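Local coordinates for Abbfa_003403 (Acinetobacter baumannii, PDB 4ZXH), which probably builds a peptide product as a four-domain nonribosomal peptide synthetase, with condensation, adenylation, carrier and thioesterase domains in one chain, at residues A1180-A1192 with S1234-N1246. Residues are numbered along the deposited sequence; the frame is centred on the assembly and turned at random.
Sequences AMLLSWFARDLAA and SDFRLYFDTYLAN
Phe1186 pushes its ring in among Phe1236, Phe1240 and Tyr1243, three aromatic side chains from successive turns of helix 1234-1246. Its CG lies anti to the backbone N (chi1 178°), which carries the ring across to the other helix. There it turns an edge toward the face of Phe1236, an offset edge-to-face pair with centroids 5.5 Å apart and planes at 65°. The Phe1240 ring lies oblique to it, CD1 sitting over one face 3.4 Å from Phe1186 CD2. The Tyr1243 ring is also tilted, and it takes Phe1186 CB over its face as a CH-pi contact. Leu1183 extends the cluster: its CD2 stands 3.8 Å from the Phe1240 ring centroid, almost on the ring normal. At the polar end, Tyr1243 OH donates to Asp1189 OD2 at 2.8 Å, meeting the carboxylate on its anti side but out of its plane. Arg1188 NE bridges to Asp1189 OD1, so both carboxylate oxygens are engaged. The axes of the two short helical segments come within 10.9 Å of each other, their N-to-C directions at 104°, nearly perpendicular, and Leu1183 and Phe1236 also touch helix 1210-1223. This is an aromatic cluster joining helices of the thioesterase domain, consistent with the lid region inserted into an alpha/beta-hydrolase fold.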
# COMPACT_ATOMS: atom_id res chain seq x y z
N ALA A 1180 22.54 -44.93 -5.49
CA ALA A 1180 22.14 -44.41 -4.18
C ALA A 1180 23.30 -43.70 -3.50
O ALA A 1180 23.15 -42.58 -2.99
CB ALA A 1180 21.62 -45.52 -3.30
N MET A 1181 24.46 -44.34 -3.47
CA MET A 1181 25.64 -43.71 -2.88
C MET A 1181 25.97 -42.38 -3.58
O MET A 1181 26.43 -41.44 -2.94
CB MET A 1181 26.85 -44.64 -2.94
CG MET A 1181 28.03 -44.18 -2.09
SD MET A 1181 27.64 -43.74 -0.36
CE MET A 1181 27.79 -45.39 0.37
N LEU A 1182 25.73 -42.31 -4.89
CA LEU A 1182 26.11 -41.11 -5.63
C LEU A 1182 25.20 -39.97 -5.19
O LEU A 1182 25.66 -38.85 -4.97
CB LEU A 1182 26.04 -41.34 -7.14
CG LEU A 1182 27.23 -42.14 -7.71
CD1 LEU A 1182 27.12 -42.43 -9.21
CD2 LEU A 1182 28.52 -41.38 -7.41
N LEU A 1183 23.92 -40.28 -5.01
CA LEU A 1183 22.97 -39.32 -4.45
C LEU A 1183 23.33 -38.93 -3.04
O LEU A 1183 23.22 -37.76 -2.66
CB LEU A 1183 21.55 -39.89 -4.47
CG LEU A 1183 20.66 -39.41 -5.60
CD1 LEU A 1183 19.26 -39.90 -5.31
CD2 LEU A 1183 20.71 -37.88 -5.67
N SER A 1184 23.74 -39.91 -2.23
CA SER A 1184 24.11 -39.56 -0.87
C SER A 1184 25.30 -38.59 -0.87
O SER A 1184 25.27 -37.56 -0.17
CB SER A 1184 24.44 -40.80 -0.07
OG SER A 1184 24.95 -40.38 1.18
N TRP A 1185 26.31 -38.89 -1.67
CA TRP A 1185 27.42 -37.96 -1.86
C TRP A 1185 26.94 -36.60 -2.34
O TRP A 1185 27.31 -35.57 -1.77
CB TRP A 1185 28.44 -38.50 -2.85
CG TRP A 1185 29.20 -39.66 -2.32
CD1 TRP A 1185 29.13 -40.18 -1.05
CD2 TRP A 1185 30.15 -40.45 -3.02
NE1 TRP A 1185 29.96 -41.25 -0.93
CE2 TRP A 1185 30.61 -41.44 -2.13
CE3 TRP A 1185 30.66 -40.42 -4.32
CZ2 TRP A 1185 31.55 -42.38 -2.49
CZ3 TRP A 1185 31.59 -41.37 -4.68
CH2 TRP A 1185 32.02 -42.34 -3.76
N PHE A 1186 26.09 -36.61 -3.35
CA PHE A 1186 25.61 -35.36 -3.92
C PHE A 1186 24.87 -34.51 -2.89
O PHE A 1186 25.06 -33.28 -2.84
CB PHE A 1186 24.70 -35.63 -5.10
CG PHE A 1186 24.14 -34.39 -5.71
CD1 PHE A 1186 25.00 -33.42 -6.20
CD2 PHE A 1186 22.78 -34.19 -5.79
CE1 PHE A 1186 24.50 -32.26 -6.76
CE2 PHE A 1186 22.27 -33.03 -6.35
CZ PHE A 1186 23.14 -32.05 -6.84
N ALA A 1187 24.06 -35.16 -2.06
CA ALA A 1187 23.34 -34.45 -1.00
C ALA A 1187 24.33 -33.77 -0.05
O ALA A 1187 24.19 -32.59 0.26
CB ALA A 1187 22.45 -35.40 -0.25
N ARG A 1188 25.35 -34.51 0.38
CA ARG A 1188 26.39 -33.99 1.26
C ARG A 1188 27.14 -32.81 0.62
O ARG A 1188 27.27 -31.75 1.23
CB ARG A 1188 27.38 -35.10 1.64
CG ARG A 1188 28.59 -34.60 2.41
CD ARG A 1188 29.73 -35.59 2.36
NE ARG A 1188 30.20 -35.76 0.99
CZ ARG A 1188 30.97 -36.77 0.57
NH1 ARG A 1188 31.37 -37.70 1.42
NH2 ARG A 1188 31.33 -36.83 -0.70
N ASP A 1189 27.62 -33.01 -0.61
CA ASP A 1189 28.40 -31.98 -1.31
C ASP A 1189 27.55 -30.77 -1.70
O ASP A 1189 28.07 -29.70 -2.02
CB ASP A 1189 29.09 -32.57 -2.55
CG ASP A 1189 30.07 -33.69 -2.20
OD1 ASP A 1189 30.44 -33.77 -1.01
OD2 ASP A 1189 30.49 -34.47 -3.11
N LEU A 1190 26.24 -30.95 -1.68
CA LEU A 1190 25.32 -29.85 -1.91
C LEU A 1190 25.28 -28.87 -0.74
O LEU A 1190 25.19 -27.67 -0.92
CB LEU A 1190 23.93 -30.42 -2.14
CG LEU A 1190 22.88 -29.68 -2.94
CD1 LEU A 1190 23.46 -29.20 -4.25
CD2 LEU A 1190 21.74 -30.66 -3.17
N ALA A 1191 25.34 -29.40 0.48
CA ALA A 1191 25.18 -28.59 1.68
C ALA A 1191 26.50 -28.06 2.24
O ALA A 1191 26.52 -27.00 2.88
CB ALA A 1191 24.47 -29.38 2.75
N ALA A 1192 27.58 -28.80 2.01
CA ALA A 1192 28.87 -28.44 2.58
C ALA A 1192 29.35 -27.03 2.18
O ALA A 1192 29.97 -26.34 2.99
CB ALA A 1192 29.90 -29.47 2.22
N SER A 1234 13.13 -31.13 -12.46
CA SER A 1234 13.98 -31.08 -13.64
C SER A 1234 15.22 -30.23 -13.34
O SER A 1234 16.33 -30.59 -13.72
CB SER A 1234 13.22 -30.53 -14.84
OG SER A 1234 13.22 -29.13 -14.81
N ASP A 1235 15.01 -29.12 -12.64
CA ASP A 1235 16.12 -28.29 -12.15
C ASP A 1235 17.10 -29.17 -11.38
O ASP A 1235 18.32 -29.07 -11.55
CB ASP A 1235 15.60 -27.14 -11.25
CG ASP A 1235 14.83 -26.06 -12.02
OD1 ASP A 1235 15.15 -25.81 -13.21
OD2 ASP A 1235 13.90 -25.44 -11.43
N PHE A 1236 16.57 -30.03 -10.53
CA PHE A 1236 17.43 -30.88 -9.71
C PHE A 1236 18.24 -31.84 -10.60
O PHE A 1236 19.41 -32.08 -10.34
CB PHE A 1236 16.59 -31.62 -8.66
CG PHE A 1236 17.40 -32.49 -7.74
CD1 PHE A 1236 18.04 -31.95 -6.63
CD2 PHE A 1236 17.50 -33.86 -7.97
CE1 PHE A 1236 18.79 -32.76 -5.77
CE2 PHE A 1236 18.24 -34.68 -7.12
CZ PHE A 1236 18.89 -34.12 -6.02
N ARG A 1237 17.64 -32.35 -11.68
CA ARG A 1237 18.37 -33.20 -12.61
C ARG A 1237 19.58 -32.49 -13.25
O ARG A 1237 20.64 -33.11 -13.40
CB ARG A 1237 17.45 -33.71 -13.72
CG ARG A 1237 16.72 -34.99 -13.37
CD ARG A 1237 16.52 -35.85 -14.60
NE ARG A 1237 15.92 -37.14 -14.25
CZ ARG A 1237 16.63 -38.24 -13.99
NH1 ARG A 1237 17.96 -38.20 -14.01
NH2 ARG A 1237 16.00 -39.38 -13.68
N LEU A 1238 19.42 -31.23 -13.63
CA LEU A 1238 20.53 -30.49 -14.21
C LEU A 1238 21.71 -30.51 -13.24
O LEU A 1238 22.86 -30.72 -13.65
CB LEU A 1238 20.15 -29.04 -14.53
CG LEU A 1238 19.08 -28.82 -15.61
CD1 LEU A 1238 18.89 -27.36 -15.92
CD2 LEU A 1238 19.47 -29.59 -16.84
N TYR A 1239 21.43 -30.31 -11.96
CA TYR A 1239 22.50 -30.16 -10.98
C TYR A 1239 23.13 -31.49 -10.65
O TYR A 1239 24.34 -31.59 -10.45
CB TYR A 1239 21.99 -29.49 -9.69
CG TYR A 1239 21.33 -28.14 -9.93
CD1 TYR A 1239 21.66 -27.37 -11.04
CD2 TYR A 1239 20.38 -27.64 -9.04
CE1 TYR A 1239 21.05 -26.14 -11.27
CE2 TYR A 1239 19.77 -26.42 -9.25
CZ TYR A 1239 20.11 -25.67 -10.37
OH TYR A 1239 19.50 -24.45 -10.60
N PHE A 1240 22.31 -32.53 -10.59
CA PHE A 1240 22.83 -33.85 -10.30
C PHE A 1240 23.62 -34.35 -11.51
O PHE A 1240 24.74 -34.83 -11.36
CB PHE A 1240 21.69 -34.82 -9.95
CG PHE A 1240 22.18 -36.14 -9.43
CD1 PHE A 1240 23.24 -36.20 -8.55
CD2 PHE A 1240 21.56 -37.33 -9.81
CE1 PHE A 1240 23.70 -37.41 -8.07
CE2 PHE A 1240 22.01 -38.53 -9.33
CZ PHE A 1240 23.08 -38.58 -8.45
N ASP A 1241 23.06 -34.19 -12.71
CA ASP A 1241 23.74 -34.61 -13.95
C ASP A 1241 25.09 -33.92 -14.14
O ASP A 1241 26.08 -34.55 -14.52
CB ASP A 1241 22.86 -34.36 -15.17
CG ASP A 1241 21.76 -35.41 -15.33
OD1 ASP A 1241 21.76 -36.44 -14.60
OD2 ASP A 1241 20.90 -35.17 -16.21
N THR A 1242 25.13 -32.61 -13.88
CA THR A 1242 26.40 -31.88 -13.88
C THR A 1242 27.41 -32.50 -12.91
O THR A 1242 28.57 -32.76 -13.27
CB THR A 1242 26.19 -30.40 -13.54
OG1 THR A 1242 25.49 -29.78 -14.62
CG2 THR A 1242 27.51 -29.68 -13.35
N TYR A 1243 26.95 -32.74 -11.68
CA TYR A 1243 27.73 -33.41 -10.66
C TYR A 1243 28.28 -34.75 -11.17
O TYR A 1243 29.48 -35.04 -11.05
CB TYR A 1243 26.88 -33.59 -9.39
CG TYR A 1243 27.55 -34.31 -8.24
CD1 TYR A 1243 28.43 -33.63 -7.40
CD2 TYR A 1243 27.29 -35.67 -7.97
CE1 TYR A 1243 29.05 -34.27 -6.35
CE2 TYR A 1243 27.90 -36.32 -6.92
CZ TYR A 1243 28.78 -35.61 -6.11
OH TYR A 1243 29.40 -36.22 -5.05
N LEU A 1244 27.41 -35.57 -11.77
CA LEU A 1244 27.82 -36.89 -12.28
C LEU A 1244 28.85 -36.73 -13.39
O LEU A 1244 29.78 -37.51 -13.48
CB LEU A 1244 26.62 -37.71 -12.77
CG LEU A 1244 25.64 -38.18 -11.69
CD1 LEU A 1244 24.43 -38.81 -12.29
CD2 LEU A 1244 26.30 -39.13 -10.71
N ALA A 1245 28.66 -35.71 -14.23
CA ALA A 1245 29.50 -35.50 -15.41
C ALA A 1245 30.92 -35.16 -15.00
O ALA A 1245 31.89 -35.68 -15.56
CB ALA A 1245 28.92 -34.41 -16.28
N ASN A 1246 31.03 -34.28 -14.02
CA ASN A 1246 32.34 -33.92 -13.50
C ASN A 1246 32.99 -35.11 -12.82
O ASN A 1246 34.21 -35.27 -12.88
CB ASN A 1246 32.23 -32.73 -12.56
CG ASN A 1246 32.02 -31.42 -13.30
OD1 ASN A 1246 32.39 -31.28 -14.48
ND2 ASN A 1246 31.43 -30.44 -12.62